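Local coordinates for protein adenylate kinase (Desulfovibrio gigas, PDB 2XB4) that probably catalyses the reversible transfer of the terminal phosphate of ATP to AMP, giving two ADP, and carries a bound zinc ion, at residues Ser25-His38 with Glu70-Gly84. Residues are numbered along the deposited sequence; the frame is centred on the assembly and turned at random.
Sequences SLAHIESGGIFREH and ETLESKGKDGWLLDG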
loop_
_atom_site.group_PDB
_atom_site.type_symbol
_atom_site.label_atom_id
_atom_site.label_comp_id
_atom_site.label_asym_id
_atom_site.label_seq_id
_atom_site.Cartn_x
_atom_site.Cartn_y
_atom_site.Cartn_z
ATOM N N SER A 25 32.658 14.166 -2.783
ATOM C CA SER A 25 33.127 12.829 -2.343
ATOM C C SER A 25 33.049 12.669 -0.814
ATOM O O SER A 25 33.990 12.192 -0.157
ATOM C CB SER A 25 34.513 12.534 -2.884
ATOM O OG SER A 25 34.431 12.464 -4.300
ATOM N N LEU A 26 31.918 13.092 -0.245
ATOM C CA LEU A 26 31.759 13.103 1.217
ATOM C C LEU A 26 31.129 11.759 1.676
ATOM O O LEU A 26 30.414 11.098 0.877
ATOM C CB LEU A 26 30.824 14.252 1.650
ATOM C CG LEU A 26 31.285 15.663 1.234
ATOM C CD1 LEU A 26 30.372 16.700 1.789
ATOM C CD2 LEU A 26 32.766 16.055 1.591
ATOM N N ALA A 27 31.389 11.327 2.921
ATOM C CA ALA A 27 30.578 10.240 3.472
ATOM C C ALA A 27 29.225 10.805 3.894
ATOM O O ALA A 27 29.186 11.771 4.683
ATOM C CB ALA A 27 31.228 9.661 4.649
ATOM N N HIS A 28 28.111 10.197 3.460
ATOM C CA HIS A 28 26.826 10.722 3.881
ATOM C C HIS A 28 26.432 9.987 5.148
ATOM O O HIS A 28 26.097 8.828 5.044
ATOM C CB HIS A 28 25.746 10.471 2.793
ATOM C CG HIS A 28 24.344 10.723 3.279
ATOM N ND1 HIS A 28 23.877 11.989 3.590
ATOM C CD2 HIS A 28 23.315 9.870 3.534
ATOM C CE1 HIS A 28 22.621 11.911 3.983
ATOM N NE2 HIS A 28 22.256 10.638 3.979
ATOM N N ILE A 29 26.444 10.643 6.312
ATOM C CA ILE A 29 26.235 10.011 7.591
ATOM C C ILE A 29 24.832 10.329 8.154
ATOM O O ILE A 29 24.511 11.443 8.523
ATOM C CB ILE A 29 27.345 10.479 8.676
ATOM C CG1 ILE A 29 28.771 10.405 8.125
ATOM C CG2 ILE A 29 27.173 9.782 10.078
ATOM C CD1 ILE A 29 29.315 9.044 7.895
ATOM N N GLU A 30 23.985 9.313 8.264
ATOM C CA GLU A 30 22.624 9.602 8.691
ATOM C C GLU A 30 22.409 8.821 9.962
ATOM O O GLU A 30 23.035 7.711 10.232
ATOM C CB GLU A 30 21.631 9.393 7.526
ATOM C CG GLU A 30 21.147 8.061 7.329
ATOM C CD GLU A 30 19.967 7.662 8.274
ATOM O OE1 GLU A 30 20.023 6.500 8.642
ATOM O OE2 GLU A 30 19.011 8.429 8.640
ATOM N N SER A 31 21.628 9.453 10.812
ATOM C CA SER A 31 21.507 9.071 12.197
ATOM C C SER A 31 21.094 7.622 12.295
ATOM O O SER A 31 21.585 6.900 13.123
ATOM C CB SER A 31 20.511 10.057 12.898
ATOM O OG SER A 31 19.864 10.812 11.857
ATOM N N GLY A 32 20.221 7.154 11.416
ATOM C CA GLY A 32 19.869 5.718 11.396
ATOM C C GLY A 32 21.003 4.744 11.151
ATOM O O GLY A 32 21.134 3.745 11.833
ATOM N N GLY A 33 21.862 5.028 10.196
ATOM C CA GLY A 33 23.049 4.217 9.897
ATOM C C GLY A 33 24.082 4.197 11.007
ATOM O O GLY A 33 24.722 3.172 11.246
ATOM N N ILE A 34 24.213 5.305 11.746
ATOM C CA ILE A 34 25.104 5.291 12.951
ATOM C C ILE A 34 24.680 4.129 13.879
ATOM O O ILE A 34 25.500 3.290 14.309
ATOM C CB ILE A 34 25.078 6.635 13.666
ATOM C CG1 ILE A 34 25.580 7.755 12.720
ATOM C CG2 ILE A 34 25.904 6.573 14.990
ATOM C CD1 ILE A 34 25.370 9.228 13.234
ATOM N N PHE A 35 23.385 4.056 14.221
ATOM C CA PHE A 35 22.925 2.963 15.116
ATOM C C PHE A 35 23.187 1.594 14.530
ATOM O O PHE A 35 23.684 0.711 15.220
ATOM C CB PHE A 35 21.438 3.138 15.547
ATOM C CG PHE A 35 21.205 4.254 16.638
ATOM C CD1 PHE A 35 22.006 5.422 16.688
ATOM C CD2 PHE A 35 20.126 4.140 17.569
ATOM C CE1 PHE A 35 21.784 6.451 17.656
ATOM C CE2 PHE A 35 19.878 5.192 18.567
ATOM C CZ PHE A 35 20.734 6.337 18.600
ATOM N N ARG A 36 22.855 1.354 13.273
ATOM C CA ARG A 36 23.178 0.039 12.703
ATOM C C ARG A 36 24.660 -0.347 12.790
ATOM O O ARG A 36 24.970 -1.518 13.044
ATOM C CB ARG A 36 22.694 -0.085 11.249
ATOM C CG ARG A 36 21.217 -0.383 11.110
ATOM C CD ARG A 36 20.899 -0.718 9.642
ATOM N NE ARG A 36 21.342 0.343 8.733
ATOM C CZ ARG A 36 20.679 1.501 8.508
ATOM N NH1 ARG A 36 19.554 1.806 9.163
ATOM N NH2 ARG A 36 21.150 2.366 7.636
ATOM N N GLU A 37 25.574 0.581 12.506
ATOM C CA GLU A 37 27.007 0.344 12.740
ATOM C C GLU A 37 27.304 -0.031 14.236
ATOM O O GLU A 37 28.080 -0.925 14.530
ATOM C CB GLU A 37 27.851 1.605 12.361
ATOM C CG GLU A 37 29.350 1.562 12.899
ATOM C CD GLU A 37 30.244 2.804 12.575
ATOM O OE1 GLU A 37 29.812 3.608 11.752
ATOM O OE2 GLU A 37 31.356 2.984 13.146
ATOM N N HIS A 38 26.747 0.699 15.185
ATOM C CA HIS A 38 27.156 0.486 16.577
ATOM C C HIS A 38 26.276 -0.576 17.322
ATOM O O HIS A 38 26.781 -1.487 18.013
ATOM C CB HIS A 38 27.042 1.776 17.271
ATOM C CG HIS A 38 28.166 2.718 16.994
ATOM N ND1 HIS A 38 29.300 2.744 17.761
ATOM C CD2 HIS A 38 28.298 3.695 16.086
ATOM C CE1 HIS A 38 30.086 3.713 17.350
ATOM N NE2 HIS A 38 29.477 4.332 16.354
ATOM N N GLU A 70 32.453 8.622 16.863
ATOM C CA GLU A 70 33.191 7.451 16.418
ATOM C C GLU A 70 32.935 7.158 14.945
ATOM O O GLU A 70 33.838 6.722 14.223
ATOM C CB GLU A 70 32.831 6.178 17.219
ATOM C CG GLU A 70 33.471 6.231 18.591
ATOM C CD GLU A 70 33.584 4.877 19.327
ATOM O OE1 GLU A 70 32.971 3.817 18.931
ATOM O OE2 GLU A 70 34.277 4.923 20.397
ATOM N N THR A 71 31.684 7.316 14.508
ATOM C CA THR A 71 31.331 7.121 13.087
ATOM C C THR A 71 31.955 8.165 12.181
ATOM O O THR A 71 32.479 7.863 11.098
ATOM C CB THR A 71 29.749 7.087 12.945
ATOM O OG1 THR A 71 29.341 5.915 13.684
ATOM C CG2 THR A 71 29.311 6.850 11.464
ATOM N N LEU A 72 31.922 9.407 12.630
ATOM C CA LEU A 72 32.559 10.512 11.875
ATOM C C LEU A 72 34.059 10.294 11.681
ATOM O O LEU A 72 34.605 10.564 10.603
ATOM C CB LEU A 72 32.284 11.821 12.575
ATOM C CG LEU A 72 30.850 12.332 12.622
ATOM C CD1 LEU A 72 30.831 13.665 13.469
ATOM C CD2 LEU A 72 30.144 12.494 11.202
ATOM N N GLU A 73 34.721 9.779 12.724
ATOM C CA GLU A 73 36.161 9.453 12.689
ATOM C C GLU A 73 36.486 8.310 11.762
ATOM O O GLU A 73 37.550 8.287 11.126
ATOM C CB GLU A 73 36.668 9.064 14.050
ATOM C CG GLU A 73 36.882 10.247 14.911
ATOM C CD GLU A 73 37.368 9.884 16.311
ATOM O OE1 GLU A 73 36.993 8.786 16.843
ATOM O OE2 GLU A 73 38.142 10.706 16.864
ATOM N N SER A 74 35.587 7.353 11.733
ATOM C CA SER A 74 35.775 6.083 11.054
ATOM C C SER A 74 35.333 6.176 9.548
ATOM O O SER A 74 36.118 5.880 8.655
ATOM C CB SER A 74 34.946 5.057 11.839
ATOM O OG SER A 74 34.656 3.932 11.058
ATOM N N LYS A 75 34.091 6.573 9.294
ATOM C CA LYS A 75 33.539 6.653 7.924
ATOM C C LYS A 75 33.801 8.025 7.284
ATOM O O LYS A 75 33.805 8.154 6.058
ATOM C CB LYS A 75 32.030 6.364 7.891
ATOM C CG LYS A 75 31.585 4.991 8.339
ATOM C CD LYS A 75 32.093 3.890 7.397
ATOM C CE LYS A 75 31.749 2.456 7.902
ATOM N NZ LYS A 75 31.593 2.404 9.412
ATOM N N GLY A 76 34.011 9.046 8.101
ATOM C CA GLY A 76 34.108 10.418 7.576
ATOM C C GLY A 76 35.487 11.012 7.526
ATOM O O GLY A 76 35.623 12.256 7.423
ATOM N N LYS A 77 36.544 10.175 7.554
ATOM C CA LYS A 77 37.897 10.782 7.521
ATOM C C LYS A 77 38.208 11.617 6.276
ATOM O O LYS A 77 39.051 12.492 6.349
ATOM C CB LYS A 77 39.055 9.793 7.869
ATOM C CG LYS A 77 38.774 8.376 7.481
ATOM C CD LYS A 77 40.049 7.510 7.469
ATOM C CE LYS A 77 40.080 6.564 6.226
ATOM N NZ LYS A 77 40.030 5.071 6.543
ATOM N N ASP A 78 37.570 11.393 5.128
ATOM C CA ASP A 78 37.854 12.261 3.989
ATOM C C ASP A 78 36.671 13.269 3.773
ATOM O O ASP A 78 36.433 13.763 2.649
ATOM C CB ASP A 78 38.062 11.424 2.746
ATOM C CG ASP A 78 39.206 10.382 2.898
ATOM O OD1 ASP A 78 40.195 10.643 3.618
ATOM O OD2 ASP A 78 39.113 9.282 2.294
ATOM N N GLY A 79 35.872 13.507 4.811
ATOM C CA GLY A 79 34.879 14.547 4.706
ATOM C C GLY A 79 33.552 13.914 4.968
ATOM O O GLY A 79 33.342 12.739 4.600
ATOM N N TRP A 80 32.661 14.636 5.664
ATOM C CA TRP A 80 31.353 14.014 5.915
ATOM C C TRP A 80 30.214 15.004 5.739
ATOM O O TRP A 80 30.404 16.256 5.853
ATOM C CB TRP A 80 31.296 13.388 7.325
ATOM C CG TRP A 80 31.952 14.206 8.482
ATOM C CD1 TRP A 80 33.212 13.986 9.019
ATOM C CD2 TRP A 80 31.379 15.274 9.222
ATOM N NE1 TRP A 80 33.439 14.863 10.082
ATOM C CE2 TRP A 80 32.303 15.628 10.248
ATOM C CE3 TRP A 80 30.096 15.927 9.202
ATOM C CZ2 TRP A 80 32.032 16.652 11.165
ATOM C CZ3 TRP A 80 29.852 16.880 10.119
ATOM C CH2 TRP A 80 30.822 17.279 11.072
ATOM N N LEU A 81 29.017 14.452 5.515
ATOM C CA LEU A 81 27.758 15.208 5.536
ATOM C C LEU A 81 26.852 14.544 6.552
ATOM O O LEU A 81 26.452 13.384 6.371
ATOM C CB LEU A 81 27.067 15.155 4.160
ATOM C CG LEU A 81 25.612 15.750 4.068
ATOM C CD1 LEU A 81 25.623 17.307 4.257
ATOM C CD2 LEU A 81 25.039 15.327 2.656
ATOM N N LEU A 82 26.596 15.231 7.644
ATOM C CA LEU A 82 25.795 14.653 8.794
ATOM C C LEU A 82 24.358 15.119 8.690
ATOM O O LEU A 82 24.106 16.315 8.671
ATOM C CB LEU A 82 26.467 15.120 10.118
ATOM C CG LEU A 82 25.819 14.599 11.428
ATOM C CD1 LEU A 82 25.655 13.022 11.493
ATOM C CD2 LEU A 82 26.409 15.205 12.712
ATOM N N ASP A 83 23.407 14.177 8.612
ATOM C CA ASP A 83 22.049 14.442 8.200
ATOM C C ASP A 83 21.167 13.764 9.270
ATOM O O ASP A 83 21.224 12.576 9.450
ATOM C CB ASP A 83 21.928 13.798 6.822
ATOM C CG ASP A 83 20.568 13.853 6.242
ATOM O OD1 ASP A 83 19.649 14.323 6.928
ATOM O OD2 ASP A 83 20.401 13.437 5.054
ATOM N N GLY A 84 20.331 14.524 9.941
ATOM C CA GLY A 84 19.268 14.002 10.761
ATOM C C GLY A 84 19.591 14.056 12.245
ATOM O O GLY A 84 18.755 13.708 13.096
HETATM O O HOH W 1 36.413 13.388 -0.168
#
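Ile-29 of edge strand 27-30 lies against strand 80-83 and helix 70-75 in the beta-alpha-beta crossover that links these two parallel strands of the P-loop NTPase core of adenylate kinase, at the root of the predicted NMP-binding region. The ladder alternates: Ala-27 N donates to Gly-79 O, Leu-81 N to Ala-27 O (2.8 Å), Ile-29 N to Leu-81 O (2.7 Å), and Asp-83 N to Ile-29 O. Ile-29 thus uses both its backbone N and O, while its side chain enters the sheet-helix interface. From Ile-29 CB, 3.8 Å from Leu-81 O, the chain forks. With CG1 anti to the carbonyl carbon (chi1 -48°), Ile-29 CG2 is left to lie between Leu-82 CD1 (3.8 Å) and the methyl CG2 of Thr-71. CG1 meets Trp-80 CB and Leu-72 CD2, both on one side of it; the tip, Ile-29 CD1, ends on Lys-75 CB (3.8 Å). Leu-72 CD2 also rests over one face of the Trp-80 indole, near its rim. On the same side of the sheet, Ala-27 CB abuts the backbone O of Lys-75.

Farther along, helix 31-38 crosses helix 70-75 almost perpendicularly (86°). Glu-37 extends its carboxylate to Lys-75 NZ, a salt bridge of 3.2 Å through OE1. Thr-71 OG1 lies near both this OE1, a weak contact, and His-38 NE2, the two standing about a right angle apart around it; the weak bond to the imidazole meets the ring at its edge, and His-38 ND1 is held by Thr-43. At the C-terminal end of the strands Asp-83 pairs through OD1 with Lys-13, a predicted ATP-binding residue. There Ser-31 and Gly-84, both predicted to bind AMP, come together: Ser-31 OG reaches Asp-83 O through a weak 3.3 Å hydrogen bond and lies equally close to Gly-84 C.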